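Local coordinates for DNA damage response protein Rtt109, putative (Neosartorya fumigata, PDB 5ZB9), which probably transfers acetyl groups from acetyl-CoA to lysine side chains of histone H3, an Asf1-dependent modification linked to nucleosome assembly and DNA damage, at residues Glu421-Ala426 against Ala454-Gln459; Lys22-His27 against Glu68-Ile73; Phe51-Phe56 against Phe407-Thr412. All blocks are in the same frame, centred on the assembly; numbering follows the deposited sequence.

Contact 1: Glu421-Ala426 against Ala454-Gln459; sequences EEDYKA and ASLADQ
D423, whose backbone N is hydrogen-bonded to OG of S420 just ahead of helix 421-432, meets L456 near the end of helix 439-457, and these two residues carry nearly the whole contact. The leucine reaches across with both methyls. CD1 comes to 3.6 Å from the backbone O of D423, against the helix surface, while CD2 lies 3.9 Å from OD1 of the same residue, beside its carboxylate. With CG next to the backbone N (chi1 -70°), the D423 carboxylate stands out from its helix toward the leucine, and the isobutyl group of L456 passes it at a slant. A426, one turn further on, borders the leucine, its backbone C 4.5 Å from L456 CD1. No hydrogen bond links the segments; the contact is van der Waals touching at the protein surface. Just beyond L456 the helix stops: D458 takes a positive phi, Q459 N bonds back to A454 O at 3.0 Å, and a weak bond joins D458 N to S455 O, making a Schellman motif. The start of one helix thus lies beside the end of the next, as expected of a helical hairpin, which here packs Y424 against strand 50-61.

Contact 2: Lys22-His27 against Glu68-Ile73; sequences KVTIRH and ESEVII
R26 and E70 reach for each other from opposite directions and join end-on, on one face of an antiparallel meander in the mixed sheet of this acetyltransferase. R26 lies on strand 22-35 and E70 sits just ahead of strand 71-82; strand 50-61 runs between these two strands, so the pair reaches across a middle strand. The guanidinium and carboxylate planes are only 20° apart, which lets two N-H groups serve two oxygens. NH1 gives the shorter bond, 2.6 Å to OE1 at 169°, lying in the guanidinium plane and using the syn lone pair of the oxygen. NH2 bonds to OE2 at 3.0 Å; here the donor meets the syn side but stands 21° out of the carboxylate plane. The R26 chain is extended from CG to NE and that of E70 beyond CG, which lets the charged ends meet.

The carboxylate is buried and gripped further: OE1 also binds OG of S60 on the strand in between, and OE2 forms a salt bridge with NH1 of R465 from strand 464-467. Two arginines around one carboxylate should stabilise its ionised form. Helix 439-457 covers the pair, with A450 against R26 and T446 against E70.

T24, two residues before R26 on the same face of its strand, crosses E70 at about a right angle. Its OG1 is hydrogen-bonded to the same NH1 of R465, while its methyl, placed anti to the backbone N, turns to the glutamate, with CG2 3.9 Å from OE1.

Contact 3: Phe51-Phe56 against Phe407-Thr412; sequences FCENHF and FFWPDT
W409 lays its indole beside F51 and E53, alternate residues of strand 50-61 whose side chains point to the same face of the central mixed sheet. The irregular segment 407-412 runs over that face. Rim atoms of the six-membered ring touch the strand: W409 CZ3 is 3.8 Å from CB of F51 and 3.7 Å from its backbone O, and CZ2 is 3.6 Å from CB of E53. At the indole edge, E53 OE1 lies 2.6 Å from NE1, close to the ring plane. The hydrogen bond is weak because it is bent to 125°: OE1 is displaced along the edge toward the benzo ring, 3.0 Å from CZ2, and the carboxylate is turned 51° from the indole. E53 gets there by an extended chain with CG opposite the backbone N (chi1 175°).

F407 adds a second aromatic meeting. The edge of the F51 ring points to the F407 face in an offset edge-to-face pair, centroids 5.7 Å apart.

Further out, P32 of strand 22-35 and V80 of strand 71-82 touch W409, so the indole spans the strands flanking 50-61, while H127 of helix 111-127 packs against E53. C52 points away from the segment and packs on C35; the disulfide between these cysteines, seen in another structure of the protein, is not formed here. H55, two residues along the strand from E53 and on the same side, is hydrogen-bonded through ND1 to H27. Its other ring nitrogen, NE2, lies 2.8 Å from OE2 of E53.

From the N terminus, strand 22-35 opens contact 2 and strand 50-61 opens contact 3 before residues 68-73 close contact 2 at the start of strand 71-82. Contact 3 closes only at 407-412, some 350 residues on, so the two cross. Both reach the same sheet, and the imidazoles of H27 and H55 join the two contacts directly. Contact 1 follows in series, closing a loop of two helices. Its Y424 rests on N54 and F56, seating the hairpin on the strand used by contact 3. Contacts 1 and 2 do not touch, though helix 439-457 extends from one to the other.

Contact 1: Glu421-Ala426 against Ala454-Gln459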
loop_
_atom_site.group_PDB
_atom_site.type_symbol
_atom_site.label_atom_id
_atom_site.label_comp_id
_atom_site.label_asym_id
_atom_site.label_seq_id
_atom_site.Cartn_x
_atom_site.Cartn_y
_atom_site.Cartn_z
ATOM N N GLU A 421 5.086 -2.296 -19.451
ATOM C CA GLU A 421 5.703 -1.362 -18.523
ATOM C C GLU A 421 5.751 0.054 -19.099
ATOM O O GLU A 421 5.451 1.032 -18.407
ATOM C CB GLU A 421 7.106 -1.833 -18.166
ATOM C CG GLU A 421 7.860 -0.893 -17.255
ATOM C CD GLU A 421 8.965 -1.605 -16.504
ATOM O OE1 GLU A 421 8.824 -2.829 -16.280
ATOM O OE2 GLU A 421 9.968 -0.948 -16.143
ATOM N N GLU A 422 6.105 0.143 -20.375
ATOM C CA GLU A 422 6.199 1.413 -21.082
ATOM C C GLU A 422 4.839 2.111 -21.208
ATOM O O GLU A 422 4.717 3.308 -20.933
ATOM C CB GLU A 422 6.810 1.187 -22.470
ATOM C CG GLU A 422 6.890 2.432 -23.339
ATOM C CD GLU A 422 7.296 2.123 -24.775
ATOM O OE1 GLU A 422 8.173 2.839 -25.311
ATOM O OE2 GLU A 422 6.733 1.174 -25.369
ATOM N N ASP A 423 3.819 1.362 -21.618
ATOM C CA ASP A 423 2.484 1.931 -21.809
ATOM C C ASP A 423 1.809 2.334 -20.501
ATOM O O ASP A 423 1.059 3.319 -20.458
ATOM C CB ASP A 423 1.592 0.946 -22.560
ATOM C CG ASP A 423 2.000 0.786 -24.007
ATOM O OD1 ASP A 423 2.772 1.638 -24.490
ATOM O OD2 ASP A 423 1.547 -0.180 -24.660
ATOM N N TYR A 424 2.065 1.566 -19.445
ATOM C CA TYR A 424 1.528 1.885 -18.128
ATOM C C TYR A 424 2.069 3.235 -17.657
ATOM O O TYR A 424 1.294 4.113 -17.250
ATOM C CB TYR A 424 1.862 0.777 -17.120
ATOM C CG TYR A 424 1.371 1.057 -15.721
ATOM C CD1 TYR A 424 0.119 0.615 -15.298
ATOM C CD2 TYR A 424 2.153 1.772 -14.820
ATOM C CE1 TYR A 424 -0.338 0.878 -14.015
ATOM C CE2 TYR A 424 1.703 2.048 -13.542
ATOM C CZ TYR A 424 0.460 1.595 -13.141
ATOM O OH TYR A 424 0.024 1.864 -11.864
ATOM N N LYS A 425 3.392 3.398 -17.723
ATOM C CA LYS A 425 4.029 4.689 -17.450
ATOM C C LYS A 425 3.415 5.819 -18.272
ATOM O O LYS A 425 3.177 6.910 -17.758
ATOM C CB LYS A 425 5.528 4.624 -17.731
ATOM C CG LYS A 425 6.356 3.895 -16.680
ATOM C CD LYS A 425 7.795 3.671 -17.176
ATOM C CE LYS A 425 8.809 3.666 -16.033
ATOM N NZ LYS A 425 8.973 5.023 -15.420
ATOM N N ALA A 426 3.145 5.558 -19.547
ATOM C CA ALA A 426 2.565 6.586 -20.409
ATOM C C ALA A 426 1.148 6.914 -19.971
ATOM O O ALA A 426 0.705 8.052 -20.093
ATOM C CB ALA A 426 2.586 6.146 -21.873
ATOM N N ALA A 454 -7.705 3.666 -23.546
ATOM C CA ALA A 454 -8.313 2.821 -24.572
ATOM C C ALA A 454 -7.361 2.589 -25.736
ATOM O O ALA A 454 -7.232 1.469 -26.222
ATOM C CB ALA A 454 -9.614 3.437 -25.070
ATOM N N SER A 455 -6.683 3.647 -26.169
ATOM C CA SER A 455 -5.742 3.554 -27.277
ATOM C C SER A 455 -4.562 2.654 -26.935
ATOM O O SER A 455 -4.151 1.816 -27.743
ATOM C CB SER A 455 -5.244 4.945 -27.671
ATOM O OG SER A 455 -6.329 5.808 -27.969
ATOM N N LEU A 456 -4.012 2.832 -25.739
ATOM C CA LEU A 456 -2.865 2.033 -25.312
ATOM C C LEU A 456 -3.261 0.571 -25.135
ATOM O O LEU A 456 -2.464 -0.336 -25.368
ATOM C CB LEU A 456 -2.284 2.574 -24.007
ATOM C CG LEU A 456 -1.696 3.981 -24.012
ATOM C CD1 LEU A 456 -1.585 4.498 -22.582
ATOM C CD2 LEU A 456 -0.340 3.974 -24.689
ATOM N N ALA A 457 -4.505 0.361 -24.715
ATOM C CA ALA A 457 -5.026 -0.971 -24.422
ATOM C C ALA A 457 -5.451 -1.719 -25.673
ATOM O O ALA A 457 -5.679 -2.932 -25.627
ATOM C CB ALA A 457 -6.206 -0.867 -23.473
ATOM N N ASP A 458 -5.569 -0.986 -26.778
ATOM C CA ASP A 458 -6.216 -1.495 -27.979
ATOM C C ASP A 458 -7.603 -2.031 -27.643
ATOM O O ASP A 458 -7.921 -3.186 -27.939
ATOM C CB ASP A 458 -5.375 -2.584 -28.653
ATOM C CG ASP A 458 -4.186 -2.020 -29.404
ATOM O OD1 ASP A 458 -4.178 -0.799 -29.692
ATOM O OD2 ASP A 458 -3.263 -2.803 -29.714
ATOM N N GLN A 459 -8.401 -1.180 -27.000
ATOM C CA GLN A 459 -9.837 -1.385 -26.831
ATOM C C GLN A 459 -10.541 -0.097 -27.256
ATOM O O GLN A 459 -9.897 0.943 -27.399
ATOM C CB GLN A 459 -10.181 -1.750 -25.385
ATOM C CG GLN A 459 -9.525 -3.052 -24.884
ATOM C CD GLN A 459 -9.635 -3.229 -23.363
ATOM O OE1 GLN A 459 -10.606 -2.790 -22.741
ATOM N NE2 GLN A 459 -8.631 -3.868 -22.763
#

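Contact 2: Lys22-His27 against Glu68-Ile73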
loop_
_atom_site.group_PDB
_atom_site.type_symbol
_atom_site.label_atom_id
_atom_site.label_comp_id
_atom_site.label_asym_id
_atom_site.label_seq_id
_atom_site.Cartn_x
_atom_site.Cartn_y
_atom_site.Cartn_z
ATOM N N LYS A 22 -23.550 5.427 -8.193
ATOM C CA LYS A 22 -23.051 4.982 -9.485
ATOM C C LYS A 22 -21.692 5.587 -9.785
ATOM O O LYS A 22 -21.533 6.804 -9.798
ATOM C CB LYS A 22 -24.038 5.346 -10.598
ATOM C CG LYS A 22 -25.420 4.755 -10.394
ATOM C CD LYS A 22 -26.392 5.189 -11.479
ATOM C CE LYS A 22 -27.744 4.524 -11.287
ATOM N NZ LYS A 22 -28.671 4.852 -12.405
ATOM N N VAL A 23 -20.708 4.734 -10.029
ATOM C CA VAL A 23 -19.396 5.211 -10.446
ATOM C C VAL A 23 -18.889 4.384 -11.616
ATOM O O VAL A 23 -19.426 3.320 -11.916
ATOM C CB VAL A 23 -18.366 5.146 -9.295
ATOM C CG1 VAL A 23 -18.806 6.025 -8.127
ATOM C CG2 VAL A 23 -18.166 3.701 -8.848
ATOM N N THR A 24 -17.847 4.873 -12.272
ATOM C CA THR A 24 -17.200 4.134 -13.347
ATOM C C THR A 24 -15.769 3.848 -12.922
ATOM O O THR A 24 -15.105 4.720 -12.364
ATOM C CB THR A 24 -17.213 4.924 -14.672
ATOM O OG1 THR A 24 -18.568 5.188 -15.053
ATOM C CG2 THR A 24 -16.508 4.155 -15.781
ATOM N N ILE A 25 -15.294 2.631 -13.173
ATOM C CA ILE A 25 -13.939 2.275 -12.784
ATOM C C ILE A 25 -13.081 1.855 -13.970
ATOM O O ILE A 25 -13.547 1.204 -14.910
ATOM C CB ILE A 25 -13.930 1.142 -11.732
ATOM C CG1 ILE A 25 -14.632 -0.104 -12.269
ATOM C CG2 ILE A 25 -14.591 1.610 -10.467
ATOM C CD1 ILE A 25 -14.404 -1.322 -11.432
ATOM N N ARG A 26 -11.818 2.252 -13.918
ATOM C CA ARG A 26 -10.837 1.789 -14.876
ATOM C C ARG A 26 -9.617 1.317 -14.097
ATOM O O ARG A 26 -8.923 2.091 -13.436
ATOM C CB ARG A 26 -10.481 2.888 -15.883
ATOM C CG ARG A 26 -11.668 3.283 -16.763
ATOM C CD ARG A 26 -11.374 4.450 -17.711
ATOM N NE ARG A 26 -12.503 4.698 -18.606
ATOM C CZ ARG A 26 -13.497 5.544 -18.347
ATOM N NH1 ARG A 26 -13.503 6.244 -17.222
ATOM N NH2 ARG A 26 -14.485 5.694 -19.216
ATOM N N HIS A 27 -9.396 0.017 -14.153
ATOM C CA HIS A 27 -8.296 -0.612 -13.474
ATOM C C HIS A 27 -7.275 -1.030 -14.528
ATOM O O HIS A 27 -7.545 -1.894 -15.357
ATOM C CB HIS A 27 -8.817 -1.806 -12.666
ATOM C CG HIS A 27 -7.744 -2.671 -12.084
ATOM N ND1 HIS A 27 -7.984 -3.961 -11.664
ATOM C CD2 HIS A 27 -6.431 -2.437 -11.851
ATOM C CE1 HIS A 27 -6.864 -4.486 -11.200
ATOM N NE2 HIS A 27 -5.906 -3.583 -11.306
ATOM N N GLU A 68 -21.838 11.330 -22.039
ATOM C CA GLU A 68 -20.462 10.850 -22.083
ATOM C C GLU A 68 -19.632 11.478 -20.965
ATOM O O GLU A 68 -18.548 10.990 -20.633
ATOM C CB GLU A 68 -19.837 11.160 -23.446
ATOM C CG GLU A 68 -18.603 10.338 -23.783
ATOM C CD GLU A 68 -18.079 10.623 -25.183
ATOM O OE1 GLU A 68 -18.584 11.568 -25.832
ATOM O OE2 GLU A 68 -17.162 9.899 -25.633
ATOM N N SER A 69 -20.165 12.554 -20.389
ATOM C CA SER A 69 -19.479 13.331 -19.361
ATOM C C SER A 69 -19.107 12.504 -18.130
ATOM O O SER A 69 -19.971 12.083 -17.360
ATOM C CB SER A 69 -20.351 14.519 -18.944
ATOM O OG SER A 69 -21.604 14.079 -18.439
ATOM N N GLU A 70 -17.812 12.265 -17.966
ATOM C CA GLU A 70 -17.285 11.675 -16.747
ATOM C C GLU A 70 -16.338 12.658 -16.078
ATOM O O GLU A 70 -15.664 13.432 -16.759
ATOM C CB GLU A 70 -16.542 10.369 -17.039
ATOM C CG GLU A 70 -17.415 9.193 -17.416
ATOM C CD GLU A 70 -16.597 7.935 -17.663
ATOM O OE1 GLU A 70 -15.556 7.758 -16.988
ATOM O OE2 GLU A 70 -16.984 7.131 -18.544
ATOM N N VAL A 71 -16.273 12.636 -14.750
ATOM C CA VAL A 71 -15.149 13.285 -14.083
ATOM C C VAL A 71 -14.522 12.350 -13.049
ATOM O O VAL A 71 -15.206 11.764 -12.205
ATOM C CB VAL A 71 -15.554 14.631 -13.424
ATOM C CG1 VAL A 71 -16.594 14.443 -12.329
ATOM C CG2 VAL A 71 -14.323 15.344 -12.897
ATOM N N ILE A 72 -13.209 12.191 -13.147
ATOM C CA ILE A 72 -12.461 11.389 -12.193
ATOM C C ILE A 72 -12.558 11.984 -10.792
ATOM O O ILE A 72 -12.343 13.177 -10.604
ATOM C CB ILE A 72 -10.983 11.277 -12.607
ATOM C CG1 ILE A 72 -10.843 10.362 -13.821
ATOM C CG2 ILE A 72 -10.139 10.759 -11.458
ATOM C CD1 ILE A 72 -9.443 10.333 -14.380
ATOM N N ILE A 73 -12.882 11.154 -9.807
ATOM C CA ILE A 73 -12.962 11.631 -8.433
ATOM C C ILE A 73 -11.858 11.071 -7.538
ATOM O O ILE A 73 -11.603 11.599 -6.458
ATOM C CB ILE A 73 -14.313 11.283 -7.795
ATOM C CG1 ILE A 73 -14.502 9.766 -7.758
ATOM C CG2 ILE A 73 -15.438 11.966 -8.545
ATOM C CD1 ILE A 73 -15.544 9.311 -6.774
#

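Contact 3: Phe51-Phe56 against Phe407-Thr412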
loop_
_atom_site.group_PDB
_atom_site.type_symbol
_atom_site.label_atom_id
_atom_site.label_comp_id
_atom_site.label_asym_id
_atom_site.label_seq_id
_atom_site.Cartn_x
_atom_site.Cartn_y
_atom_site.Cartn_z
ATOM N N PHE A 51 9.884 -9.571 -8.172
ATOM C CA PHE A 51 9.114 -9.064 -9.301
ATOM C C PHE A 51 8.103 -8.039 -8.814
ATOM O O PHE A 51 7.646 -8.107 -7.674
ATOM C CB PHE A 51 8.416 -10.210 -10.035
ATOM C CG PHE A 51 9.371 -11.178 -10.675
ATOM C CD1 PHE A 51 9.923 -12.219 -9.939
ATOM C CD2 PHE A 51 9.733 -11.035 -12.010
ATOM C CE1 PHE A 51 10.814 -13.105 -10.524
ATOM C CE2 PHE A 51 10.623 -11.917 -12.600
ATOM C CZ PHE A 51 11.164 -12.956 -11.856
ATOM N N CYS A 52 7.765 -7.080 -9.666
ATOM C CA CYS A 52 6.761 -6.096 -9.298
ATOM C C CYS A 52 5.671 -5.991 -10.349
ATOM O O CYS A 52 5.929 -6.110 -11.544
ATOM C CB CYS A 52 7.394 -4.721 -9.067
ATOM S SG CYS A 52 6.224 -3.511 -8.395
ATOM N N GLU A 53 4.451 -5.762 -9.880
ATOM C CA GLU A 53 3.282 -5.620 -10.734
ATOM C C GLU A 53 2.588 -4.310 -10.375
ATOM O O GLU A 53 2.218 -4.109 -9.224
ATOM C CB GLU A 53 2.348 -6.827 -10.553
ATOM C CG GLU A 53 1.006 -6.771 -11.286
ATOM C CD GLU A 53 0.119 -7.993 -10.989
ATOM O OE1 GLU A 53 0.582 -8.902 -10.273
ATOM O OE2 GLU A 53 -1.038 -8.053 -11.471
ATOM N N ASN A 54 2.437 -3.408 -11.342
ATOM C CA ASN A 54 1.749 -2.143 -11.092
ATOM C C ASN A 54 0.242 -2.256 -11.253
ATOM O O ASN A 54 -0.239 -2.919 -12.167
ATOM C CB ASN A 54 2.247 -1.044 -12.028
ATOM C CG ASN A 54 3.727 -0.782 -11.897
ATOM O OD1 ASN A 54 4.341 -1.079 -10.874
ATOM N ND2 ASN A 54 4.311 -0.213 -12.940
ATOM N N HIS A 55 -0.495 -1.597 -10.365
ATOM C CA HIS A 55 -1.946 -1.496 -10.474
ATOM C C HIS A 55 -2.393 -0.067 -10.264
ATOM O O HIS A 55 -1.942 0.599 -9.332
ATOM C CB HIS A 55 -2.647 -2.381 -9.451
ATOM C CG HIS A 55 -2.447 -3.841 -9.677
ATOM N ND1 HIS A 55 -3.304 -4.596 -10.446
ATOM C CD2 HIS A 55 -1.496 -4.692 -9.225
ATOM C CE1 HIS A 55 -2.888 -5.849 -10.462
ATOM N NE2 HIS A 55 -1.793 -5.935 -9.727
ATOM N N PHE A 56 -3.295 0.400 -11.115
ATOM C CA PHE A 56 -3.865 1.721 -10.932
ATOM C C PHE A 56 -5.370 1.703 -11.153
ATOM O O PHE A 56 -5.856 1.194 -12.156
ATOM C CB PHE A 56 -3.214 2.728 -11.871
ATOM C CG PHE A 56 -3.784 4.104 -11.747
ATOM C CD1 PHE A 56 -3.481 4.893 -10.653
ATOM C CD2 PHE A 56 -4.633 4.605 -12.717
ATOM C CE1 PHE A 56 -4.014 6.156 -10.531
ATOM C CE2 PHE A 56 -5.165 5.864 -12.600
ATOM C CZ PHE A 56 -4.858 6.643 -11.505
ATOM N N PHE A 407 9.490 -18.262 -9.474
ATOM C CA PHE A 407 8.289 -18.858 -8.876
ATOM C C PHE A 407 7.008 -18.523 -9.657
ATOM O O PHE A 407 7.031 -17.706 -10.584
ATOM C CB PHE A 407 8.147 -18.380 -7.429
ATOM C CG PHE A 407 8.162 -16.882 -7.299
ATOM C CD1 PHE A 407 6.988 -16.149 -7.422
ATOM C CD2 PHE A 407 9.354 -16.204 -7.095
ATOM C CE1 PHE A 407 6.997 -14.770 -7.327
ATOM C CE2 PHE A 407 9.372 -14.823 -6.999
ATOM C CZ PHE A 407 8.190 -14.107 -7.116
ATOM N N PHE A 408 5.888 -19.131 -9.268
ATOM C CA PHE A 408 4.632 -18.939 -9.999
ATOM C C PHE A 408 3.818 -17.743 -9.498
ATOM O O PHE A 408 3.439 -17.667 -8.327
ATOM C CB PHE A 408 3.772 -20.205 -9.937
ATOM C CG PHE A 408 2.481 -20.097 -10.708
ATOM C CD1 PHE A 408 2.493 -19.903 -12.084
ATOM C CD2 PHE A 408 1.257 -20.189 -10.060
ATOM C CE1 PHE A 408 1.308 -19.799 -12.800
ATOM C CE2 PHE A 408 0.067 -20.086 -10.770
ATOM C CZ PHE A 408 0.094 -19.891 -12.142
ATOM N N TRP A 409 3.546 -16.816 -10.410
ATOM C CA TRP A 409 2.782 -15.615 -10.101
ATOM C C TRP A 409 1.399 -15.683 -10.753
ATOM O O TRP A 409 1.252 -15.409 -11.947
ATOM C CB TRP A 409 3.540 -14.379 -10.577
ATOM C CG TRP A 409 2.923 -13.067 -10.197
ATOM C CD1 TRP A 409 1.670 -12.616 -10.518
ATOM C CD2 TRP A 409 3.546 -12.017 -9.449
ATOM N NE1 TRP A 409 1.473 -11.356 -10.001
ATOM C CE2 TRP A 409 2.610 -10.967 -9.340
ATOM C CE3 TRP A 409 4.803 -11.866 -8.853
ATOM C CZ2 TRP A 409 2.894 -9.780 -8.656
ATOM C CZ3 TRP A 409 5.083 -10.684 -8.178
ATOM C CH2 TRP A 409 4.133 -9.658 -8.087
ATOM N N PRO A 410 0.375 -16.041 -9.961
ATOM C CA PRO A 410 -1.000 -16.171 -10.466
ATOM C C PRO A 410 -1.559 -14.848 -10.988
ATOM O O PRO A 410 -1.490 -13.831 -10.288
ATOM C CB PRO A 410 -1.789 -16.640 -9.233
ATOM C CG PRO A 410 -0.751 -17.155 -8.267
ATOM C CD PRO A 410 0.467 -16.328 -8.518
ATOM N N ASP A 411 -2.107 -14.857 -12.199
ATOM C CA ASP A 411 -2.707 -13.642 -12.739
ATOM C C ASP A 411 -4.236 -13.734 -12.785
ATOM O O ASP A 411 -4.836 -14.110 -13.796
ATOM C CB ASP A 411 -2.128 -13.319 -14.125
ATOM C CG ASP A 411 -2.389 -14.407 -15.154
ATOM O OD1 ASP A 411 -2.620 -15.571 -14.756
ATOM O OD2 ASP A 411 -2.365 -14.086 -16.361
ATOM N N THR A 412 -4.861 -13.380 -11.666
ATOM C CA THR A 412 -6.316 -13.376 -11.571
ATOM C C THR A 412 -6.860 -11.992 -11.209
ATOM O O THR A 412 -8.064 -11.729 -11.351
ATOM C CB THR A 412 -6.814 -14.399 -10.539
ATOM O OG1 THR A 412 -8.162 -14.080 -10.166
ATOM C CG2 THR A 412 -5.920 -14.386 -9.303
#